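Local atomic coordinates of isocitrate dehydrogenase [NAD] subunit 1, mitochondrial (Saccharomyces cerevisiae, PDB entry 3BLX), a protein that forms, with subunit 2, the octameric enzyme that oxidatively decarboxylates isocitrate with NAD+ in the citric acid cycle, and also binds mitochondrial mRNA leaders. Residues 154-159 / 191-196; 36-41 / 341-346; 118-123 / 226-231. All coordinates share one frame; numbering follows the deposited sequence.

Interaction 1 of 3, residues 154-159 / 191-196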
loop_
_atom_site.group_PDB
_atom_site.type_symbol
_atom_site.label_atom_id
_atom_site.label_comp_id
_atom_site.label_asym_id
_atom_site.label_seq_id
_atom_site.Cartn_x
_atom_site.Cartn_y
_atom_site.Cartn_z
ATOM N N MET E 154 -15.545 14.914 14.635
ATOM C CA MET E 154 -14.311 15.298 15.290
ATOM C C MET E 154 -13.686 13.963 15.645
ATOM O O MET E 154 -14.323 13.144 16.307
ATOM C CB MET E 154 -14.633 16.066 16.577
ATOM C CG MET E 154 -13.468 16.249 17.559
ATOM S SD MET E 154 -12.683 17.867 17.391
ATOM C CE MET E 154 -14.108 18.962 17.169
ATOM N N THR E 155 -12.463 13.713 15.200
ATOM C CA THR E 155 -11.868 12.396 15.433
ATOM C C THR E 155 -10.521 12.516 16.108
ATOM O O THR E 155 -9.814 13.490 15.923
ATOM C CB THR E 155 -11.691 11.572 14.137
ATOM O OG1 THR E 155 -10.442 11.898 13.501
ATOM C CG2 THR E 155 -12.847 11.790 13.170
ATOM N N ARG E 156 -10.146 11.499 16.858
ATOM C CA ARG E 156 -8.950 11.598 17.670
ATOM C C ARG E 156 -7.653 11.625 16.840
ATOM O O ARG E 156 -6.729 12.382 17.142
ATOM C CB ARG E 156 -8.936 10.527 18.791
ATOM C CG ARG E 156 -8.016 9.346 18.582
ATOM C CD ARG E 156 -7.959 8.449 19.834
ATOM N NE ARG E 156 -7.536 9.177 21.033
ATOM C CZ ARG E 156 -8.346 9.483 22.053
ATOM N NH1 ARG E 156 -9.644 9.104 22.044
ATOM N NH2 ARG E 156 -7.857 10.168 23.096
ATOM N N PRO E 157 -7.576 10.831 15.768
ATOM C CA PRO E 157 -6.334 10.932 14.986
ATOM C C PRO E 157 -6.138 12.320 14.370
ATOM O O PRO E 157 -5.023 12.840 14.408
ATOM C CB PRO E 157 -6.513 9.883 13.875
ATOM C CG PRO E 157 -7.591 8.964 14.383
ATOM C CD PRO E 157 -8.500 9.821 15.217
ATOM N N LYS E 158 -7.191 12.916 13.814
ATOM C CA LYS E 158 -7.042 14.265 13.285
ATOM C C LYS E 158 -6.677 15.243 14.400
ATOM O O LYS E 158 -5.843 16.129 14.197
ATOM C CB LYS E 158 -8.280 14.739 12.526
ATOM C CG LYS E 158 -8.185 14.589 11.032
ATOM C CD LYS E 158 -8.632 13.225 10.548
ATOM C CE LYS E 158 -8.812 13.217 9.025
ATOM N NZ LYS E 158 -9.905 14.139 8.568
ATOM N N THR E 159 -7.257 15.090 15.587
ATOM C CA THR E 159 -6.914 16.058 16.627
ATOM C C THR E 159 -5.548 15.836 17.273
ATOM O O THR E 159 -4.930 16.766 17.783
ATOM C CB THR E 159 -8.081 16.398 17.626
ATOM O OG1 THR E 159 -7.624 16.272 18.969
ATOM C CG2 THR E 159 -9.218 15.524 17.427
ATOM N N ASP E 191 -15.947 18.542 21.649
ATOM C CA ASP E 191 -14.964 19.555 22.015
ATOM C C ASP E 191 -14.282 19.175 23.331
ATOM O O ASP E 191 -13.206 19.678 23.647
ATOM C CB ASP E 191 -15.582 20.964 22.048
ATOM C CG ASP E 191 -15.733 21.580 20.643
ATOM O OD1 ASP E 191 -15.856 20.821 19.642
ATOM O OD2 ASP E 191 -15.733 22.827 20.539
ATOM N N GLY E 192 -14.902 18.266 24.081
ATOM C CA GLY E 192 -14.249 17.657 25.228
ATOM C C GLY E 192 -13.059 16.826 24.776
ATOM O O GLY E 192 -11.955 16.934 25.312
ATOM N N LEU E 193 -13.284 15.995 23.763
ATOM C CA LEU E 193 -12.217 15.220 23.134
ATOM C C LEU E 193 -11.037 16.094 22.717
ATOM O O LEU E 193 -9.871 15.780 22.985
ATOM C CB LEU E 193 -12.773 14.529 21.901
ATOM C CG LEU E 193 -11.876 13.560 21.136
ATOM C CD1 LEU E 193 -11.567 12.370 22.004
ATOM C CD2 LEU E 193 -12.550 13.104 19.857
ATOM N N PHE E 194 -11.365 17.196 22.049
ATOM C CA PHE E 194 -10.371 18.164 21.608
ATOM C C PHE E 194 -9.511 18.755 22.745
ATOM O O PHE E 194 -8.279 18.663 22.708
ATOM C CB PHE E 194 -11.049 19.295 20.843
ATOM C CG PHE E 194 -10.081 20.172 20.107
ATOM C CD1 PHE E 194 -9.637 19.824 18.825
ATOM C CD2 PHE E 194 -9.594 21.333 20.702
ATOM C CE1 PHE E 194 -8.727 20.623 18.149
ATOM C CE2 PHE E 194 -8.676 22.140 20.027
ATOM C CZ PHE E 194 -8.236 21.782 18.753
ATOM N N ARG E 195 -10.155 19.378 23.734
ATOM C CA ARG E 195 -9.473 19.893 24.923
ATOM C C ARG E 195 -8.639 18.837 25.633
ATOM O O ARG E 195 -7.510 19.109 26.047
ATOM C CB ARG E 195 -10.496 20.437 25.920
ATOM C CG ARG E 195 -9.913 20.787 27.274
ATOM C CD ARG E 195 -11.002 20.866 28.338
ATOM N NE ARG E 195 -11.635 19.563 28.547
ATOM C CZ ARG E 195 -12.903 19.388 28.937
ATOM N NH1 ARG E 195 -13.693 20.442 29.169
ATOM N NH2 ARG E 195 -13.389 18.150 29.087
ATOM N N ASN E 196 -9.191 17.635 25.787
ATOM C CA ASN E 196 -8.468 16.570 26.484
ATOM C C ASN E 196 -7.237 16.116 25.744
ATOM O O ASN E 196 -6.156 16.062 26.336
ATOM C CB ASN E 196 -9.365 15.372 26.741
ATOM C CG ASN E 196 -10.424 15.678 27.757
ATOM O OD1 ASN E 196 -10.300 16.653 28.531
ATOM N ND2 ASN E 196 -11.494 14.878 27.756
#
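M154 touches D191, L193 and F194 of helix 190-205 with three successive atoms. Its CG stands anti to the backbone N (chi1 166°), which carries the chain across toward the helix, and bends at chi2 and chi3 bring SD to F194 and CE to D191. The M154 and L193 side chains slide past each other in opposite directions, M154 CG 4.0 Å from L193 CD2. The sulfur makes an oblique Met-aromatic contact with F194, SD to CD1 3.9 Å, the two side chains crossing at about a right angle. Beyond it the methyl CE reaches D191 OD1 at 3.6 Å. A long, flexible thioether suits this role because it can bend to fit a branched leucine, a flat ring and a carboxylate in turn. T159, one turn into helix 156-172, adds its CB against F194 CD1 at 3.9 Å; the CA atoms of T159 and F194 are 6.4 Å apart. M154, T159, D191 and F194 are buried.

The looser side belongs to R156 and L193, both partly exposed. They meet through a single pair, R156 NH1 to L193 CD1 at 3.8 Å, and the guanidinium makes a long, weak ion pair with E160.

T155 is the N-cap of helix 156-172: its OG1 accepts a weak bond from K158 N and is also hydrogen-bonded to E133. M154 and T155 extend an antiparallel ladder into the subunit 2 chain, and L193 packs on V154 of that chain. The contact thus ties the clasp-like strands of this family to a helix whose D191 OD2 is held by K183 N and Y239 OH. With M154 CE against OD1, the packing adjoins K183, probably critical for catalysis, without a polar bond of its own.

Interaction 2 of 3, residues 36-41 / 341-346; sequences VRTIFE and EIINKL
T38 OG1 bonds to the backbone oxygen of D34, one turn earlier in helix 27-42. This satisfies the hydroxyl within its own helix and leaves the methyl CG2 for the neighbouring helix. With OG1 beside its backbone N (chi1 -64°), CG2 lies anti to that N and meets I343 CD1 at 3.3 Å. The two side chains cross at about a right angle, the delta methyl of the isoleucine ending at the threonine. A beta-branched residue with one polar and one apolar arm suits this border position, where the helix surface is only partly exposed.

I39 carries most of the remaining contact: its long branch meets I343 and I342, its short one L346. I39 and I343 cross obliquely, CG1 to CG1 4.1 Å. At the far end of the long branch, I39 CD1 reaches I342 CG2 at 4.0 Å. The short branch, CG2, stands anti to the backbone N and meets L346 CD2 at 4.0 Å, so one residue spreads over I342, I343 and, one turn on, L346.

The helices themselves run nearly side by side in the same direction, with axes 10.1 Å apart at closest approach and a crossing angle of -15°. They come from near the two ends of the chain: helix 27-42 follows the first long strand of the sheet, and helix 335-347 is the last. Their meeting joins the two chain ends in the larger alpha/beta domain of the isocitrate and isopropylmalate dehydrogenase fold.

Neighbouring helices flank the pair. I39 also rests on I292 of helix 289-302, while I342 and L346 lean on T318 and A314 of helix 306-320. I343 also packs against K13 of a second copy of this protein in the octamer.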
loop_
_atom_site.group_PDB
_atom_site.type_symbol
_atom_site.label_atom_id
_atom_site.label_comp_id
_atom_site.label_asym_id
_atom_site.label_seq_id
_atom_site.Cartn_x
_atom_site.Cartn_y
_atom_site.Cartn_z
ATOM N N VAL E 36 5.919 40.134 -4.994
ATOM C CA VAL E 36 6.860 39.113 -4.562
ATOM C C VAL E 36 7.788 38.699 -5.708
ATOM O O VAL E 36 8.983 38.679 -5.544
ATOM C CB VAL E 36 6.143 37.874 -3.990
ATOM C CG1 VAL E 36 7.101 36.698 -3.932
ATOM C CG2 VAL E 36 5.608 38.165 -2.608
ATOM N N ARG E 37 7.230 38.358 -6.861
ATOM C CA ARG E 37 8.032 38.028 -8.034
ATOM C C ARG E 37 9.132 39.061 -8.270
ATOM O O ARG E 37 10.281 38.697 -8.534
ATOM C CB ARG E 37 7.156 37.942 -9.274
ATOM C CG ARG E 37 6.867 36.559 -9.722
ATOM C CD ARG E 37 6.439 36.569 -11.163
ATOM N NE ARG E 37 4.994 36.544 -11.278
ATOM C CZ ARG E 37 4.316 35.539 -11.824
ATOM N NH1 ARG E 37 4.982 34.492 -12.306
ATOM N NH2 ARG E 37 2.979 35.587 -11.894
ATOM N N THR E 38 8.756 40.341 -8.174
ATOM C CA THR E 38 9.654 41.480 -8.383
ATOM C C THR E 38 10.777 41.561 -7.333
ATOM O O THR E 38 11.955 41.667 -7.662
ATOM C CB THR E 38 8.864 42.833 -8.409
ATOM O OG1 THR E 38 7.964 42.865 -9.520
ATOM C CG2 THR E 38 9.802 44.000 -8.538
ATOM N N ILE E 39 10.412 41.533 -6.067
ATOM C CA ILE E 39 11.422 41.474 -5.022
ATOM C C ILE E 39 12.348 40.261 -5.173
ATOM O O ILE E 39 13.549 40.342 -4.904
ATOM C CB ILE E 39 10.789 41.427 -3.649
ATOM C CG1 ILE E 39 9.920 42.666 -3.419
ATOM C CG2 ILE E 39 11.854 41.281 -2.581
ATOM C CD1 ILE E 39 9.142 42.648 -2.105
ATOM N N PHE E 40 11.800 39.136 -5.610
ATOM C CA PHE E 40 12.596 37.911 -5.720
ATOM C C PHE E 40 13.631 37.969 -6.838
ATOM O O PHE E 40 14.753 37.570 -6.633
ATOM C CB PHE E 40 11.709 36.662 -5.872
ATOM C CG PHE E 40 11.302 36.034 -4.556
ATOM C CD1 PHE E 40 11.047 36.815 -3.442
ATOM C CD2 PHE E 40 11.126 34.679 -4.453
ATOM C CE1 PHE E 40 10.657 36.240 -2.255
ATOM C CE2 PHE E 40 10.734 34.106 -3.279
ATOM C CZ PHE E 40 10.502 34.881 -2.173
ATOM N N GLU E 41 13.253 38.450 -8.015
ATOM C CA GLU E 41 14.215 38.629 -9.095
ATOM C C GLU E 41 15.287 39.659 -8.720
ATOM O O GLU E 41 16.451 39.520 -9.093
ATOM C CB GLU E 41 13.523 39.026 -10.411
ATOM C CG GLU E 41 13.026 40.458 -10.450
ATOM C CD GLU E 41 12.548 40.893 -11.839
ATOM O OE1 GLU E 41 11.952 41.997 -11.948
ATOM O OE2 GLU E 41 12.770 40.133 -12.816
ATOM N N GLU E 341 10.298 50.779 -3.050
ATOM C CA GLU E 341 10.962 51.248 -1.850
ATOM C C GLU E 341 11.652 50.100 -1.120
ATOM O O GLU E 341 12.757 50.253 -0.601
ATOM C CB GLU E 341 9.964 51.924 -0.897
ATOM C CG GLU E 341 10.378 53.323 -0.360
ATOM C CD GLU E 341 11.755 53.394 0.329
ATOM O OE1 GLU E 341 11.801 53.316 1.577
ATOM O OE2 GLU E 341 12.783 53.568 -0.371
ATOM N N ILE E 342 10.992 48.951 -1.065
ATOM C CA ILE E 342 11.564 47.778 -0.415
ATOM C C ILE E 342 12.790 47.290 -1.176
ATOM O O ILE E 342 13.835 47.072 -0.587
ATOM C CB ILE E 342 10.530 46.640 -0.282
ATOM C CG1 ILE E 342 9.508 46.973 0.812
ATOM C CG2 ILE E 342 11.204 45.320 0.052
ATOM C CD1 ILE E 342 8.239 46.142 0.717
ATOM N N ILE E 343 12.653 47.132 -2.489
ATOM C CA ILE E 343 13.754 46.736 -3.338
ATOM C C ILE E 343 14.918 47.714 -3.201
ATOM O O ILE E 343 16.085 47.315 -3.269
ATOM C CB ILE E 343 13.315 46.689 -4.798
ATOM C CG1 ILE E 343 12.289 45.575 -4.984
ATOM C CG2 ILE E 343 14.519 46.471 -5.711
ATOM C CD1 ILE E 343 11.727 45.506 -6.388
ATOM N N ASN E 344 14.594 48.992 -2.997
ATOM C CA ASN E 344 15.599 50.033 -2.849
ATOM C C ASN E 344 16.434 49.879 -1.573
ATOM O O ASN E 344 17.651 50.053 -1.602
ATOM C CB ASN E 344 14.947 51.422 -2.920
ATOM C CG ASN E 344 15.956 52.554 -2.791
ATOM O OD1 ASN E 344 16.805 52.723 -3.662
ATOM N ND2 ASN E 344 15.862 53.339 -1.701
ATOM N N LYS E 345 15.791 49.558 -0.456
ATOM C CA LYS E 345 16.528 49.344 0.797
ATOM C C LYS E 345 17.324 48.063 0.724
ATOM O O LYS E 345 18.247 47.859 1.508
ATOM C CB LYS E 345 15.598 49.279 2.017
ATOM C CG LYS E 345 14.389 50.155 1.872
ATOM C CD LYS E 345 13.877 50.617 3.218
ATOM C CE LYS E 345 14.704 51.782 3.733
ATOM N NZ LYS E 345 14.066 52.405 4.907
ATOM N N LEU E 346 16.943 47.197 -0.211
ATOM C CA LEU E 346 17.580 45.902 -0.387
ATOM C C LEU E 346 18.938 46.010 -1.076
ATOM O O LEU E 346 19.895 45.374 -0.638
ATOM C CB LEU E 346 16.654 44.965 -1.163
ATOM C CG LEU E 346 16.068 43.745 -0.435
ATOM C CD1 LEU E 346 16.253 43.801 1.061
ATOM C CD2 LEU E 346 14.611 43.571 -0.800
#

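Interaction 3 of 3, residues 118-123 / 226-231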
loop_
_atom_site.group_PDB
_atom_site.type_symbol
_atom_site.label_atom_id
_atom_site.label_comp_id
_atom_site.label_asym_id
_atom_site.label_seq_id
_atom_site.Cartn_x
_atom_site.Cartn_y
_atom_site.Cartn_z
ATOM N N THR E 118 -2.158 51.306 16.006
ATOM C CA THR E 118 -3.118 50.330 16.520
ATOM C C THR E 118 -3.563 50.655 17.944
ATOM O O THR E 118 -2.780 51.121 18.777
ATOM C CB THR E 118 -2.560 48.891 16.497
ATOM O OG1 THR E 118 -1.346 48.826 17.254
ATOM C CG2 THR E 118 -2.292 48.438 15.065
ATOM N N ARG E 119 -4.830 50.387 18.220
ATOM C CA ARG E 119 -5.414 50.656 19.526
ATOM C C ARG E 119 -4.749 49.856 20.657
ATOM O O ARG E 119 -4.635 50.334 21.785
ATOM C CB ARG E 119 -6.924 50.429 19.441
ATOM C CG ARG E 119 -7.670 50.432 20.735
ATOM C CD ARG E 119 -9.130 50.782 20.498
ATOM N NE ARG E 119 -9.567 50.393 19.162
ATOM C CZ ARG E 119 -10.520 51.016 18.466
ATOM N NH1 ARG E 119 -11.153 52.076 18.970
ATOM N NH2 ARG E 119 -10.829 50.579 17.252
ATOM N N ILE E 120 -4.284 48.650 20.355
ATOM C CA ILE E 120 -3.505 47.876 21.316
ATOM C C ILE E 120 -2.165 47.505 20.724
ATOM O O ILE E 120 -2.091 46.867 19.679
ATOM C CB ILE E 120 -4.233 46.609 21.751
ATOM C CG1 ILE E 120 -5.604 46.984 22.300
ATOM C CG2 ILE E 120 -3.396 45.846 22.787
ATOM C CD1 ILE E 120 -6.386 45.837 22.843
ATOM N N PRO E 121 -1.094 47.913 21.396
ATOM C CA PRO E 121 0.270 47.800 20.875
ATOM C C PRO E 121 0.909 46.434 21.151
ATOM O O PRO E 121 0.452 45.700 22.036
ATOM C CB PRO E 121 1.031 48.880 21.665
ATOM C CG PRO E 121 0.010 49.510 22.613
ATOM C CD PRO E 121 -1.132 48.579 22.706
ATOM N N ASP E 122 1.958 46.117 20.391
ATOM C CA ASP E 122 2.853 44.991 20.680
ATOM C C ASP E 122 2.134 43.661 20.844
ATOM O O ASP E 122 2.178 43.031 21.907
ATOM C CB ASP E 122 3.719 45.308 21.899
ATOM C CG ASP E 122 4.661 46.475 21.643
ATOM O OD1 ASP E 122 5.535 46.351 20.751
ATOM O OD2 ASP E 122 4.516 47.520 22.320
ATOM N N ILE E 123 1.464 43.245 19.778
ATOM C CA ILE E 123 0.756 41.983 19.792
ATOM C C ILE E 123 1.630 40.925 19.142
ATOM O O ILE E 123 2.370 41.205 18.177
ATOM C CB ILE E 123 -0.594 42.106 19.083
ATOM C CG1 ILE E 123 -1.566 42.864 19.991
ATOM C CG2 ILE E 123 -1.167 40.739 18.745
ATOM C CD1 ILE E 123 -2.798 43.316 19.296
ATOM N N LYS E 226 -7.651 41.821 26.165
ATOM C CA LYS E 226 -6.296 41.608 26.695
ATOM C C LYS E 226 -5.536 40.534 25.910
ATOM O O LYS E 226 -5.212 39.468 26.442
ATOM C CB LYS E 226 -6.321 41.249 28.191
ATOM C CG LYS E 226 -7.396 41.961 29.034
ATOM C CD LYS E 226 -7.305 41.565 30.528
ATOM C CE LYS E 226 -8.695 41.403 31.184
ATOM N NZ LYS E 226 -9.639 42.546 30.931
ATOM N N PRO E 227 -5.230 40.832 24.647
ATOM C CA PRO E 227 -4.560 39.934 23.705
ATOM C C PRO E 227 -3.214 39.435 24.193
ATOM O O PRO E 227 -2.719 38.450 23.641
ATOM C CB PRO E 227 -4.313 40.829 22.494
ATOM C CG PRO E 227 -5.278 41.921 22.602
ATOM C CD PRO E 227 -5.494 42.151 24.057
ATOM N N HIS E 228 -2.612 40.100 25.181
ATOM C CA HIS E 228 -1.215 39.792 25.528
ATOM C C HIS E 228 -1.047 38.478 26.290
ATOM O O HIS E 228 0.043 37.875 26.315
ATOM C CB HIS E 228 -0.563 40.951 26.297
ATOM C CG HIS E 228 -0.406 42.192 25.477
ATOM N ND1 HIS E 228 -1.234 43.283 25.617
ATOM C CD2 HIS E 228 0.473 42.512 24.495
ATOM C CE1 HIS E 228 -0.871 44.226 24.761
ATOM N NE2 HIS E 228 0.164 43.785 24.070
ATOM N N GLN E 229 -2.149 38.030 26.881
ATOM C CA GLN E 229 -2.133 36.823 27.675
ATOM C C GLN E 229 -1.976 35.571 26.815
ATOM O O GLN E 229 -1.617 34.509 27.325
ATOM C CB GLN E 229 -3.405 36.762 28.528
ATOM C CG GLN E 229 -4.579 36.209 27.814
ATOM C CD GLN E 229 -5.860 36.457 28.562
ATOM O OE1 GLN E 229 -6.419 37.558 28.515
ATOM N NE2 GLN E 229 -6.350 35.427 29.254
ATOM N N PHE E 230 -2.219 35.703 25.509
ATOM C CA PHE E 230 -2.183 34.557 24.593
ATOM C C PHE E 230 -0.876 34.450 23.867
ATOM O O PHE E 230 -0.187 35.450 23.642
ATOM C CB PHE E 230 -3.327 34.608 23.579
ATOM C CG PHE E 230 -4.688 34.562 24.217
ATOM C CD1 PHE E 230 -5.576 35.618 24.070
ATOM C CD2 PHE E 230 -5.053 33.494 25.014
ATOM C CE1 PHE E 230 -6.823 35.598 24.675
ATOM C CE2 PHE E 230 -6.305 33.467 25.633
ATOM C CZ PHE E 230 -7.192 34.523 25.457
ATOM N N ASP E 231 -0.541 33.220 23.500
ATOM C CA ASP E 231 0.684 32.959 22.772
ATOM C C ASP E 231 0.378 32.171 21.469
ATOM O O ASP E 231 0.223 32.749 20.398
ATOM C CB ASP E 231 1.675 32.230 23.691
ATOM C CG ASP E 231 3.097 32.231 23.142
ATOM O OD1 ASP E 231 3.272 32.621 21.968
ATOM O OD2 ASP E 231 4.038 31.846 23.881
#
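H228 and P227 form part of a short 3-10 turn and face residues 120-123, so that two loops, each leading into a strand of the same mixed sheet, are joined. Residues 118-123 enter strand 124-130 and residues 226-231 enter strand 232-235. These strands run parallel and adjacent in the isocitrate/isopropylmalate dehydrogenase fold, which brings the loops together at one end of the sheet.

The apolar contacts lie toward the inside. I120 points its CD1 end-on at the pyrrolidine of P227, 4.0 Å from CD, and I123 CG1 comes within 4.2 Å of P227 CB. A proline fits well here: its compact ring offers methylene groups to both isoleucines while favouring the turn. L250 of helix 237-251 packs on both I123 and P227. I120 has a second use, its CG2 lying obliquely by the imidazole, 3.6 Å from H228 CE1. I120 also packs on T125 of the subunit 2 chain, so this loop reaches the interface.

The polar contact lies toward the exposed side. H228 has CG beside its backbone N (chi1 -66°), and this carries the imidazole over to the loop, edge first. A histidine is long enough to bring a ring N-H to a carbonyl of the other loop, and it uses the backbone oxygen of P121. H228 NE2 donates to P121 O at 2.8 Å; the oxygen sits near the ring plane, and the donor lies almost straight out from the carbonyl, at a C=O...N angle of 164°, although the bond is bent at the hydrogen, with an N-H...O angle of 144°.

Interactions 1 and 2 lie on opposite sides of the chain's centre, their own centres 43 Å apart and their nearest atoms about 30 Å apart. Interaction 3 is roughly equidistant from both and off the line joining them, its centre 28 Å from that of interaction 1 and 30 Å from that of interaction 2. None touches another. Along the sequence, 36-41/341-346 brackets nearly the whole chain, 118-123/226-231 encloses a shorter span, and 154-159/191-196 a shorter one still. Only interaction 1 adjoins the presumed active site: the side chain of D191 is about 3 Å from that of K183, and that of F194 about 8 Å from that of R129, a probable substrate-binding residue.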